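Local coordinates for TonB-dependent siderophore receptor (Pseudomonas aeruginosa 39016, PDB 5NEC), which probably takes up iron-siderophore complexes across the outer membrane of Pseudomonas aeruginosa, with energy supplied through TonB, at residues 64-69 with 694-699; 158-163 with 176-181; 242-247 with 259-264; 673-678 with 709-714. All coordinates share one frame; numbering follows the deposited sequence.

In the fold
The four contacts belong to an outer-membrane beta barrel filled by an N-terminal plug. Contact 1 joins the plug to the inner wall at strand 693-700, and contact 2 lies in the barrel's first hairpin; their centres are about 19 Å apart. Contacts 3 and 4 sit towards the presumed extracellular end; their centres are about 10 Å apart and the two touch, with Tyr246 OH probably hydrogen-bonded to Tyr712 O and its ring against Val673. Contact 2 is about 42 Å from contact 4, between centres, on the opposite side of the chain's centre. Along the sequence, contacts 2 and 3 are nested inside the span closed by contact 1, whereas contacts 1 and 4 interleave. Neighbouring strands 674-688 and 693-700 carry contacts 4 and 1.

Contact 1: residues 64-69 with 694-699; sequences DTAAVS and DFQLNV
Gln696 and Asn698, two residues apart on strand 693-700, reach from the barrel wall to the end of plug helix 59-64, which closes at Ala66 in a Schellman motif. This plug-in-barrel packing is the hallmark of TonB-dependent receptors. Gln696 comes first. Its CG lies anti to the backbone N (chi1 -162°) and the chain stays extended beyond it, which carries the amide inward to the helix end. There NE2 donates to Lys63 O and also to Asn698 OD1, at 2.7 Å, in the plane of that carbonyl and on a lone pair. These two bonds fix the rotation of the Gln696 amide. Asp64 O is also only 3.3 Å from Gln696 NE2, but the angle is too poor for a hydrogen bond.

Asn698 supplies the direct bond. Its ND2 donates to Asp64 O at 3.0 Å, nearly straight at 168°, with the acceptor in the plane of the Asn698 amide. Farther along the strand, Gln700 donates to Thr65 O, so the amides of Gln696, Asn698 and Gln700 bond in turn to the O atoms of Lys63, Asp64 and Thr65. CB of Asp64 points away from the strand, and its carboxylate is hydrogen-bonded by Tyr33 and Gln60. Beside the polar bonds, the methyl of Ala66 rests against the Asn698 amide, CB 3.5 Å from OD1.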
loop_
_atom_site.group_PDB
_atom_site.type_symbol
_atom_site.label_atom_id
_atom_site.label_comp_id
_atom_site.label_asym_id
_atom_site.label_seq_id
_atom_site.Cartn_x
_atom_site.Cartn_y
_atom_site.Cartn_z
ATOM N N ASP A 64 14.465 9.692 3.476
ATOM C CA ASP A 64 15.537 9.862 2.474
ATOM C C ASP A 64 15.030 9.848 1.024
ATOM O O ASP A 64 15.574 10.567 0.178
ATOM C CB ASP A 64 16.653 8.801 2.637
ATOM C CG ASP A 64 17.492 8.979 3.920
ATOM O OD1 ASP A 64 17.444 10.047 4.566
ATOM O OD2 ASP A 64 18.196 8.025 4.289
ATOM N N THR A 65 13.998 9.042 0.752
ATOM C CA THR A 65 13.323 9.027 -0.559
ATOM C C THR A 65 12.312 10.165 -0.723
ATOM O O THR A 65 11.841 10.397 -1.822
ATOM C CB THR A 65 12.602 7.673 -0.840
ATOM O OG1 THR A 65 11.563 7.441 0.120
ATOM C CG2 THR A 65 13.595 6.492 -0.833
ATOM N N ALA A 66 11.987 10.868 0.363
ATOM C CA ALA A 66 10.949 11.920 0.380
ATOM C C ALA A 66 9.593 11.433 -0.160
ATOM O O ALA A 66 8.865 12.183 -0.790
ATOM C CB ALA A 66 11.423 13.159 -0.359
ATOM N N ALA A 67 9.263 10.177 0.134
ATOM C CA ALA A 67 7.986 9.579 -0.213
ATOM C C ALA A 67 6.841 10.368 0.398
ATOM O O ALA A 67 6.880 10.671 1.585
ATOM C CB ALA A 67 7.934 8.138 0.283
ATOM N N VAL A 68 5.835 10.695 -0.413
ATOM C CA VAL A 68 4.643 11.419 0.065
ATOM C C VAL A 68 3.407 10.519 0.139
ATOM O O VAL A 68 2.315 11.002 0.436
ATOM C CB VAL A 68 4.355 12.698 -0.774
ATOM C CG1 VAL A 68 5.529 13.656 -0.677
ATOM C CG2 VAL A 68 4.057 12.381 -2.234
ATOM N N SER A 69 3.569 9.230 -0.143
ATOM C CA SER A 69 2.456 8.284 -0.063
ATOM C C SER A 69 2.955 6.872 0.152
ATOM O O SER A 69 4.158 6.601 0.039
ATOM C CB SER A 69 1.599 8.330 -1.328
ATOM O OG SER A 69 2.277 7.736 -2.417
ATOM N N ASP A 694 17.896 20.434 8.899
ATOM C CA ASP A 694 18.379 19.725 7.705
ATOM C C ASP A 694 17.797 20.362 6.451
ATOM O O ASP A 694 16.651 20.805 6.457
ATOM C CB ASP A 694 17.929 18.253 7.703
ATOM C CG ASP A 694 18.632 17.414 8.735
ATOM O OD1 ASP A 694 19.788 17.691 9.094
ATOM O OD2 ASP A 694 18.006 16.446 9.215
ATOM N N PHE A 695 18.588 20.349 5.378
ATOM C CA PHE A 695 18.150 20.715 4.038
ATOM C C PHE A 695 18.299 19.481 3.165
ATOM O O PHE A 695 19.337 18.811 3.234
ATOM C CB PHE A 695 19.004 21.871 3.513
ATOM C CG PHE A 695 18.763 23.158 4.228
ATOM C CD1 PHE A 695 17.553 23.829 4.069
ATOM C CD2 PHE A 695 19.746 23.717 5.057
ATOM C CE1 PHE A 695 17.308 25.019 4.737
ATOM C CE2 PHE A 695 19.511 24.912 5.720
ATOM C CZ PHE A 695 18.293 25.561 5.561
ATOM N N GLN A 696 17.273 19.153 2.369
ATOM C CA GLN A 696 17.320 17.958 1.500
ATOM C C GLN A 696 16.870 18.252 0.062
ATOM O O GLN A 696 15.945 19.026 -0.160
ATOM C CB GLN A 696 16.485 16.813 2.099
ATOM C CG GLN A 696 16.824 15.459 1.506
ATOM C CD GLN A 696 16.115 14.323 2.204
ATOM O OE1 GLN A 696 16.385 14.047 3.371
ATOM N NE2 GLN A 696 15.231 13.630 1.478
ATOM N N LEU A 697 17.555 17.657 -0.905
ATOM C CA LEU A 697 17.202 17.778 -2.315
ATOM C C LEU A 697 16.895 16.375 -2.788
ATOM O O LEU A 697 17.655 15.451 -2.494
ATOM C CB LEU A 697 18.383 18.353 -3.119
ATOM C CG LEU A 697 18.243 18.479 -4.642
ATOM C CD1 LEU A 697 17.090 19.390 -5.040
ATOM C CD2 LEU A 697 19.536 19.027 -5.239
ATOM N N ASN A 698 15.771 16.200 -3.478
ATOM C CA ASN A 698 15.449 14.930 -4.130
ATOM C C ASN A 698 15.141 15.177 -5.603
ATOM O O ASN A 698 14.420 16.121 -5.944
ATOM C CB ASN A 698 14.240 14.277 -3.451
ATOM C CG ASN A 698 14.590 13.662 -2.125
ATOM O OD1 ASN A 698 14.603 14.342 -1.087
ATOM N ND2 ASN A 698 14.875 12.356 -2.148
ATOM N N VAL A 699 15.685 14.328 -6.461
ATOM C CA VAL A 699 15.328 14.324 -7.869
ATOM C C VAL A 699 14.710 12.962 -8.127
ATOM O O VAL A 699 15.376 11.935 -7.992
ATOM C CB VAL A 699 16.555 14.596 -8.778
ATOM C CG1 VAL A 699 16.151 14.610 -10.251
ATOM C CG2 VAL A 699 17.175 15.938 -8.426
#

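Contact 2: residues 158-163 with 176-181; sequences NFIDGG and LDLNQE
The Phe159 ring lies over the CB of Asn179, which sits 3.6 Å from the ring centroid and 21° off its normal, a CH-pi contact in the first beta hairpin of the barrel. CG of Phe159 is placed between its own backbone N and carbonyl carbon (chi1 61°), which swings the ring across to the neighbouring strand. The ring and amide planes are nearly parallel, 14° apart, with CB the nearest part, offset toward the ring's rim, while the ring edge at CD1 approaches Asp177 O. The Asn179 amide nitrogen is itself held by Lys155 O.

Strands 159-163 and 176-181 run antiparallel. Phe159 with Asn179 and Asp161 with Asp177 are hydrogen-bonded pairs; Ile160 with Leu178 and Gly162 with Leu176 are non-hydrogen-bonded ones. The bond from Asn179 N to Phe159 O, 2.9 Å, is almost straight. Phe159, Asp161, Asp177 and Asn179 share one face, where Asp177 forms salt bridges with Arg190 and Lys152; these probably offset its charge and so ease its closeness to the Asp161 carboxylate. Ile160 and Leu178 occupy the other face, consistent with an apolar outer barrel surface; CG2 of Ile160 lies 4.3 Å from CD1 of Leu178.

At the end away from the hairpin turn, Asn158 continues the ladder with its side chain. Its OD1 accepts from Glu181 N at 2.9 Å, the donor lying above the carbonyl plane.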
loop_
_atom_site.group_PDB
_atom_site.type_symbol
_atom_site.label_atom_id
_atom_site.label_comp_id
_atom_site.label_asym_id
_atom_site.label_seq_id
_atom_site.Cartn_x
_atom_site.Cartn_y
_atom_site.Cartn_z
ATOM N N ASN A 158 10.523 14.535 24.725
ATOM C CA ASN A 158 9.952 15.814 24.335
ATOM C C ASN A 158 10.638 16.239 23.039
ATOM O O ASN A 158 11.869 16.392 23.012
ATOM C CB ASN A 158 10.142 16.863 25.423
ATOM C CG ASN A 158 9.295 16.588 26.645
ATOM O OD1 ASN A 158 8.101 16.867 26.661
ATOM N ND2 ASN A 158 9.909 16.033 27.679
ATOM N N PHE A 159 9.852 16.384 21.967
ATOM C CA PHE A 159 10.371 16.888 20.705
ATOM C C PHE A 159 9.333 17.658 19.906
ATOM O O PHE A 159 8.138 17.499 20.093
ATOM C CB PHE A 159 11.010 15.762 19.858
ATOM C CG PHE A 159 10.068 14.638 19.471
ATOM C CD1 PHE A 159 9.225 14.757 18.363
ATOM C CD2 PHE A 159 10.056 13.442 20.183
ATOM C CE1 PHE A 159 8.371 13.718 17.997
ATOM C CE2 PHE A 159 9.204 12.407 19.823
ATOM C CZ PHE A 159 8.355 12.545 18.730
ATOM N N ILE A 160 9.825 18.519 19.031
ATOM C CA ILE A 160 9.009 19.255 18.084
ATOM C C ILE A 160 9.754 19.101 16.773
ATOM O O ILE A 160 10.900 19.533 16.678
ATOM C CB ILE A 160 8.869 20.749 18.464
ATOM C CG1 ILE A 160 8.508 20.898 19.952
ATOM C CG2 ILE A 160 7.810 21.418 17.594
ATOM C CD1 ILE A 160 8.277 22.331 20.421
ATOM N N ASP A 161 9.136 18.422 15.805
ATOM C CA ASP A 161 9.689 18.281 14.444
ATOM C C ASP A 161 8.762 18.933 13.443
ATOM O O ASP A 161 7.573 19.075 13.681
ATOM C CB ASP A 161 9.890 16.814 14.043
ATOM C CG ASP A 161 10.875 16.084 14.940
ATOM O OD1 ASP A 161 11.382 16.686 15.926
ATOM O OD2 ASP A 161 11.153 14.896 14.640
ATOM N N GLY A 162 9.314 19.329 12.318
ATOM C CA GLY A 162 8.516 19.998 11.324
ATOM C C GLY A 162 9.291 20.131 10.051
ATOM O O GLY A 162 10.521 20.118 10.074
ATOM N N GLY A 163 8.560 20.231 8.939
ATOM C CA GLY A 163 9.181 20.376 7.636
ATOM C C GLY A 163 8.301 21.066 6.623
ATOM O O GLY A 163 7.075 21.044 6.723
ATOM N N LEU A 176 4.115 18.831 10.801
ATOM C CA LEU A 176 4.458 19.173 12.164
ATOM C C LEU A 176 4.244 17.911 12.983
ATOM O O LEU A 176 3.243 17.243 12.802
ATOM C CB LEU A 176 3.583 20.333 12.640
ATOM C CG LEU A 176 4.060 21.110 13.886
ATOM C CD1 LEU A 176 3.617 22.568 13.860
ATOM C CD2 LEU A 176 3.598 20.434 15.171
ATOM N N ASP A 177 5.208 17.571 13.836
ATOM C CA ASP A 177 5.184 16.341 14.656
ATOM C C ASP A 177 5.705 16.716 16.057
ATOM O O ASP A 177 6.912 16.753 16.305
ATOM C CB ASP A 177 6.021 15.225 13.995
ATOM C CG ASP A 177 5.921 13.862 14.718
ATOM O OD1 ASP A 177 5.079 13.666 15.627
ATOM O OD2 ASP A 177 6.708 12.948 14.361
ATOM N N LEU A 178 4.757 17.014 16.945
ATOM C CA LEU A 178 5.007 17.495 18.304
ATOM C C LEU A 178 4.660 16.416 19.318
ATOM O O LEU A 178 3.564 15.893 19.254
ATOM C CB LEU A 178 4.127 18.718 18.542
ATOM C CG LEU A 178 4.132 19.306 19.948
ATOM C CD1 LEU A 178 4.155 20.815 19.871
ATOM C CD2 LEU A 178 2.951 18.821 20.785
ATOM N N ASN A 179 5.574 16.113 20.249
ATOM C CA ASN A 179 5.371 15.102 21.306
ATOM C C ASN A 179 5.846 15.652 22.669
ATOM O O ASN A 179 7.027 15.930 22.845
ATOM C CB ASN A 179 6.103 13.797 20.945
ATOM C CG ASN A 179 5.838 12.666 21.944
ATOM O OD1 ASN A 179 5.037 11.756 21.691
ATOM N ND2 ASN A 179 6.524 12.715 23.091
ATOM N N GLN A 180 4.923 15.784 23.626
ATOM C CA GLN A 180 5.179 16.425 24.928
ATOM C C GLN A 180 4.748 15.538 26.092
ATOM O O GLN A 180 3.606 15.100 26.144
ATOM C CB GLN A 180 4.390 17.731 25.013
ATOM C CG GLN A 180 4.940 18.783 25.968
ATOM C CD GLN A 180 5.539 19.984 25.245
ATOM O OE1 GLN A 180 4.964 20.516 24.284
ATOM N NE2 GLN A 180 6.695 20.426 25.712
ATOM N N GLU A 181 5.657 15.286 27.039
ATOM C CA GLU A 181 5.279 14.622 28.299
ATOM C C GLU A 181 4.430 15.538 29.184
ATOM O O GLU A 181 4.543 16.762 29.118
ATOM C CB GLU A 181 6.507 14.156 29.067
ATOM C CG GLU A 181 7.257 13.017 28.396
ATOM C CD GLU A 181 8.420 12.475 29.233
ATOM O OE1 GLU A 181 8.707 13.023 30.319
ATOM O OE2 GLU A 181 9.068 11.489 28.790
#

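Contact 3: residues 242-247 with 259-264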
loop_
_atom_site.group_PDB
_atom_site.type_symbol
_atom_site.label_atom_id
_atom_site.label_comp_id
_atom_site.label_asym_id
_atom_site.label_seq_id
_atom_site.Cartn_x
_atom_site.Cartn_y
_atom_site.Cartn_z
ATOM N N SER A 242 -6.957 10.707 -15.896
ATOM C CA SER A 242 -7.690 9.866 -16.846
ATOM C C SER A 242 -6.877 8.623 -17.205
ATOM O O SER A 242 -7.443 7.600 -17.612
ATOM C CB SER A 242 -8.006 10.651 -18.145
ATOM O OG SER A 242 -6.824 11.096 -18.817
ATOM N N GLY A 243 -5.555 8.724 -17.080
ATOM C CA GLY A 243 -4.654 7.755 -17.709
ATOM C C GLY A 243 -4.680 7.868 -19.230
ATOM O O GLY A 243 -5.220 8.824 -19.787
ATOM N N ILE A 244 -4.087 6.862 -19.866
ATOM C CA ILE A 244 -3.785 6.837 -21.283
ATOM C C ILE A 244 -4.385 5.554 -21.815
ATOM O O ILE A 244 -4.173 4.481 -21.230
ATOM C CB ILE A 244 -2.262 6.820 -21.506
ATOM C CG1 ILE A 244 -1.598 8.026 -20.825
ATOM C CG2 ILE A 244 -1.898 6.783 -22.995
ATOM C CD1 ILE A 244 -2.080 9.377 -21.325
ATOM N N PRO A 245 -5.159 5.646 -22.915
ATOM C CA PRO A 245 -5.775 4.432 -23.449
ATOM C C PRO A 245 -4.767 3.430 -24.046
ATOM O O PRO A 245 -3.703 3.820 -24.555
ATOM C CB PRO A 245 -6.700 4.960 -24.558
ATOM C CG PRO A 245 -6.116 6.268 -24.953
ATOM C CD PRO A 245 -5.454 6.830 -23.738
ATOM N N TYR A 246 -5.117 2.148 -23.958
ATOM C CA TYR A 246 -4.451 1.106 -24.728
ATOM C C TYR A 246 -4.731 1.336 -26.213
ATOM O O TYR A 246 -5.850 1.701 -26.604
ATOM C CB TYR A 246 -4.955 -0.302 -24.352
ATOM C CG TYR A 246 -4.609 -0.739 -22.959
ATOM C CD1 TYR A 246 -3.287 -0.728 -22.511
ATOM C CD2 TYR A 246 -5.599 -1.186 -22.073
ATOM C CE1 TYR A 246 -2.969 -1.129 -21.215
ATOM C CE2 TYR A 246 -5.277 -1.599 -20.783
ATOM C CZ TYR A 246 -3.968 -1.568 -20.358
ATOM O OH TYR A 246 -3.632 -1.972 -19.083
ATOM N N ALA A 247 -3.706 1.125 -27.037
ATOM C CA ALA A 247 -3.900 1.007 -28.492
ATOM C C ALA A 247 -4.868 -0.147 -28.720
ATOM O O ALA A 247 -4.938 -1.058 -27.883
ATOM C CB ALA A 247 -2.576 0.767 -29.213
ATOM N N LYS A 259 -0.484 -2.240 -25.856
ATOM C CA LYS A 259 0.087 -1.379 -24.840
ATOM C C LYS A 259 -0.417 0.088 -25.019
ATOM O O LYS A 259 -1.075 0.391 -26.007
ATOM C CB LYS A 259 1.611 -1.475 -24.906
ATOM C CG LYS A 259 2.219 -0.965 -26.202
ATOM C CD LYS A 259 3.732 -0.889 -26.073
ATOM C CE LYS A 259 4.370 -0.062 -27.173
ATOM N NZ LYS A 259 5.510 0.715 -26.584
ATOM N N PRO A 260 -0.126 0.986 -24.052
ATOM C CA PRO A 260 -0.692 2.329 -24.171
ATOM C C PRO A 260 -0.302 3.033 -25.448
ATOM O O PRO A 260 0.799 2.864 -25.911
ATOM C CB PRO A 260 -0.117 3.069 -22.955
ATOM C CG PRO A 260 0.094 1.999 -21.957
ATOM C CD PRO A 260 0.547 0.807 -22.755
ATOM N N VAL A 261 -1.215 3.808 -26.010
ATOM C CA VAL A 261 -0.887 4.660 -27.168
ATOM C C VAL A 261 0.275 5.608 -26.844
ATOM O O VAL A 261 0.492 5.940 -25.694
ATOM C CB VAL A 261 -2.093 5.450 -27.707
ATOM C CG1 VAL A 261 -3.178 4.497 -28.190
ATOM C CG2 VAL A 261 -2.646 6.415 -26.664
ATOM N N ASN A 262 1.025 6.000 -27.864
ATOM C CA ASN A 262 2.097 6.968 -27.733
ATOM C C ASN A 262 1.590 8.346 -28.167
ATOM O O ASN A 262 1.413 8.610 -29.341
ATOM C CB ASN A 262 3.316 6.531 -28.531
ATOM C CG ASN A 262 4.538 7.387 -28.250
ATOM O OD1 ASN A 262 4.846 7.706 -27.098
ATOM N ND2 ASN A 262 5.248 7.770 -29.311
ATOM N N VAL A 263 1.336 9.202 -27.187
ATOM C CA VAL A 263 0.853 10.561 -27.384
ATOM C C VAL A 263 1.726 11.493 -26.551
ATOM O O VAL A 263 2.626 11.046 -25.846
ATOM C CB VAL A 263 -0.634 10.697 -26.971
ATOM C CG1 VAL A 263 -1.536 9.863 -27.888
ATOM C CG2 VAL A 263 -0.868 10.321 -25.508
ATOM N N ASP A 264 1.493 12.795 -26.625
ATOM C CA ASP A 264 2.299 13.726 -25.840
ATOM C C ASP A 264 2.209 13.383 -24.347
ATOM O O ASP A 264 1.179 12.899 -23.859
ATOM C CB ASP A 264 1.867 15.166 -26.100
ATOM C CG ASP A 264 2.319 15.679 -27.472
ATOM O OD1 ASP A 264 3.006 14.941 -28.237
ATOM O OD2 ASP A 264 1.993 16.842 -27.791
#
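Val261 wedges its two methyl groups against different parts of segment 242-247. CG2 meets CG2 of Ile244 at 3.8 Å and the Pro245 ring at CG, the side chains slanting past each other in both cases, while CG1 lies 3.6 Å from the CA of Ala247. The torsion of Val261 (chi1 -62°) explains the split: CG1 stands anti to the carbonyl carbon, and CG2 falls between that carbon and the backbone N, close to Pro245 O. The same CG2 of Ile244 also touches Pro260 CB.

Tyr246 is turned differently. Its CB points away from 259-264, and the ring offers only its edge, CD1 coming to 3.9 Å from Pro260 N with the Lys259-Pro260 peptide bond near the ring plane. The hydroxyl is hydrogen-bonded to Tyr712 O.

Both segments belong to one long barrel loop, between strands 225-238 and 276-291, on what should be the extracellular side. Here the loop folds back on itself in a single backbone bridge centred on Tyr246 and Pro260. Val261 N donates to Pro245 O at 2.9 Å, nearly along the C=O axis, and Ala247 N to Lys259 O at 2.9 Å. Pro245 O also receives a CA-H...O contact from Pro260 CA, 3.4 Å away. The polar link between the two arms is thus wholly main-chain, and the side chains contribute by apolar packing.

Contact 4: residues 673-678 with 709-714; sequences VYVPDY and DKAYAA
Val675 sets both methyls against the CB of Ala711, CG1 at 3.8 Å and CG2 at 4.1 Å. Two residues earlier Val673 points the same way, but meets backbone: its CG2 lies 3.7 Å from Tyr712 O and 3.8 Å from Ala713 O. In Val673 this methyl sits between the backbone N and the carbonyl carbon (chi1 -62°), which directs it at those two carbonyls. The touching parts of the two segments run in opposite directions, yet no hydrogen bond joins them.

The next shell fills in around the valines. Tyr246 lies against both Val673 and Ala711, while Ala717 and Val665 pack on Val675. Segment 673-678 is the start of barrel strand 674-688, paired with strand 653-666. Segment 709-714 belongs instead to the loop that follows strand 693-700. There a small antiparallel sheet forms at the presumed extracellular end of the barrel, with 716-719 as its central strand between 708-711 and 244-245.

Further out, polar groups probably help to position the loop strand. CB of Lys710 points away from 673-678, and its NZ forms a salt bridge with Asp709 OD2 at 2.9 Å, a link between neighbours. NZ of Lys710 also reaches Gln71 of the plug, and the other carboxylate oxygen of Asp709, OD1, is held by the hydroxyl of Ser718.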
loop_
_atom_site.group_PDB
_atom_site.type_symbol
_atom_site.label_atom_id
_atom_site.label_comp_id
_atom_site.label_asym_id
_atom_site.label_seq_id
_atom_site.Cartn_x
_atom_site.Cartn_y
_atom_site.Cartn_z
ATOM N N VAL A 673 -3.556 -7.092 -22.822
ATOM C CA VAL A 673 -3.065 -5.719 -22.613
ATOM C C VAL A 673 -1.963 -5.712 -21.560
ATOM O O VAL A 673 -1.923 -6.578 -20.677
ATOM C CB VAL A 673 -4.188 -4.729 -22.213
ATOM C CG1 VAL A 673 -5.223 -4.625 -23.322
ATOM C CG2 VAL A 673 -4.859 -5.116 -20.892
ATOM N N TYR A 674 -1.058 -4.747 -21.674
ATOM C CA TYR A 674 0.127 -4.713 -20.826
ATOM C C TYR A 674 0.752 -3.335 -20.836
ATOM O O TYR A 674 0.436 -2.521 -21.702
ATOM C CB TYR A 674 1.160 -5.772 -21.283
ATOM C CG TYR A 674 2.023 -5.373 -22.462
ATOM C CD1 TYR A 674 1.576 -5.555 -23.764
ATOM C CD2 TYR A 674 3.296 -4.832 -22.272
ATOM C CE1 TYR A 674 2.369 -5.212 -24.862
ATOM C CE2 TYR A 674 4.095 -4.475 -23.335
ATOM C CZ TYR A 674 3.636 -4.673 -24.631
ATOM O OH TYR A 674 4.440 -4.304 -25.680
ATOM N N VAL A 675 1.616 -3.086 -19.851
ATOM C CA VAL A 675 2.478 -1.911 -19.832
ATOM C C VAL A 675 3.918 -2.373 -19.874
ATOM O O VAL A 675 4.265 -3.354 -19.211
ATOM C CB VAL A 675 2.248 -0.974 -18.622
ATOM C CG1 VAL A 675 0.837 -0.411 -18.666
ATOM C CG2 VAL A 675 2.573 -1.636 -17.287
ATOM N N PRO A 676 4.750 -1.685 -20.664
ATOM C CA PRO A 676 6.112 -2.159 -20.848
ATOM C C PRO A 676 6.989 -1.999 -19.592
ATOM O O PRO A 676 6.662 -1.238 -18.692
ATOM C CB PRO A 676 6.636 -1.270 -21.979
ATOM C CG PRO A 676 5.912 0.013 -21.794
ATOM C CD PRO A 676 4.531 -0.368 -21.309
ATOM N N ASP A 677 8.097 -2.735 -19.576
ATOM C CA ASP A 677 9.118 -2.624 -18.552
ATOM C C ASP A 677 9.805 -1.261 -18.594
ATOM O O ASP A 677 9.727 -0.564 -19.615
ATOM C CB ASP A 677 10.150 -3.769 -18.673
ATOM C CG ASP A 677 11.063 -3.661 -19.907
ATOM O OD1 ASP A 677 10.656 -3.113 -20.939
ATOM O OD2 ASP A 677 12.207 -4.161 -19.844
ATOM N N TYR A 678 10.461 -0.881 -17.490
ATOM C CA TYR A 678 11.174 0.398 -17.405
ATOM C C TYR A 678 12.223 0.390 -16.298
ATOM O O TYR A 678 12.143 -0.396 -15.340
ATOM C CB TYR A 678 10.204 1.555 -17.150
ATOM C CG TYR A 678 9.531 1.463 -15.792
ATOM C CD1 TYR A 678 8.396 0.679 -15.612
ATOM C CD2 TYR A 678 10.062 2.119 -14.669
ATOM C CE1 TYR A 678 7.787 0.574 -14.372
ATOM C CE2 TYR A 678 9.466 2.011 -13.432
ATOM C CZ TYR A 678 8.331 1.234 -13.290
ATOM O OH TYR A 678 7.725 1.130 -12.065
ATOM N N ASP A 709 2.691 2.868 -14.256
ATOM C CA ASP A 709 2.782 2.209 -12.949
ATOM C C ASP A 709 1.564 1.351 -12.585
ATOM O O ASP A 709 1.636 0.618 -11.620
ATOM C CB ASP A 709 3.037 3.254 -11.847
ATOM C CG ASP A 709 1.951 4.328 -11.766
ATOM O OD1 ASP A 709 1.275 4.624 -12.763
ATOM O OD2 ASP A 709 1.779 4.901 -10.692
ATOM N N LYS A 710 0.455 1.453 -13.320
ATOM C CA LYS A 710 -0.687 0.537 -13.121
ATOM C C LYS A 710 -1.275 0.169 -14.470
ATOM O O LYS A 710 -1.537 1.051 -15.303
ATOM C CB LYS A 710 -1.803 1.162 -12.269
ATOM C CG LYS A 710 -1.371 1.741 -10.927
ATOM C CD LYS A 710 -2.402 2.703 -10.390
ATOM C CE LYS A 710 -1.896 3.360 -9.121
ATOM N NZ LYS A 710 -0.696 4.206 -9.341
ATOM N N ALA A 711 -1.460 -1.132 -14.679
ATOM C CA ALA A 711 -2.088 -1.660 -15.876
ATOM C C ALA A 711 -3.446 -2.195 -15.471
ATOM O O ALA A 711 -3.514 -3.145 -14.712
ATOM C CB ALA A 711 -1.233 -2.778 -16.455
ATOM N N TYR A 712 -4.520 -1.587 -15.956
ATOM C CA TYR A 712 -5.874 -2.077 -15.670
ATOM C C TYR A 712 -6.281 -3.161 -16.654
ATOM O O TYR A 712 -5.686 -3.319 -17.713
ATOM C CB TYR A 712 -6.886 -0.917 -15.613
ATOM C CG TYR A 712 -6.445 0.121 -14.606
ATOM C CD1 TYR A 712 -6.401 -0.179 -13.236
ATOM C CD2 TYR A 712 -5.991 1.374 -15.016
ATOM C CE1 TYR A 712 -5.969 0.759 -12.304
ATOM C CE2 TYR A 712 -5.562 2.320 -14.097
ATOM C CZ TYR A 712 -5.545 2.007 -12.743
ATOM O OH TYR A 712 -5.100 2.957 -11.855
ATOM N N ALA A 713 -7.303 -3.917 -16.269
ATOM C CA ALA A 713 -7.739 -5.102 -17.019
ATOM C C ALA A 713 -8.305 -4.798 -18.394
ATOM O O ALA A 713 -8.291 -5.661 -19.271
ATOM C CB ALA A 713 -8.759 -5.898 -16.222
ATOM N N ALA A 714 -8.812 -3.588 -18.574
ATOM C CA ALA A 714 -9.315 -3.147 -19.841
ATOM C C ALA A 714 -9.088 -1.648 -20.011
ATOM O O ALA A 714 -8.876 -0.929 -19.039
ATOM C CB ALA A 714 -10.792 -3.484 -19.960
#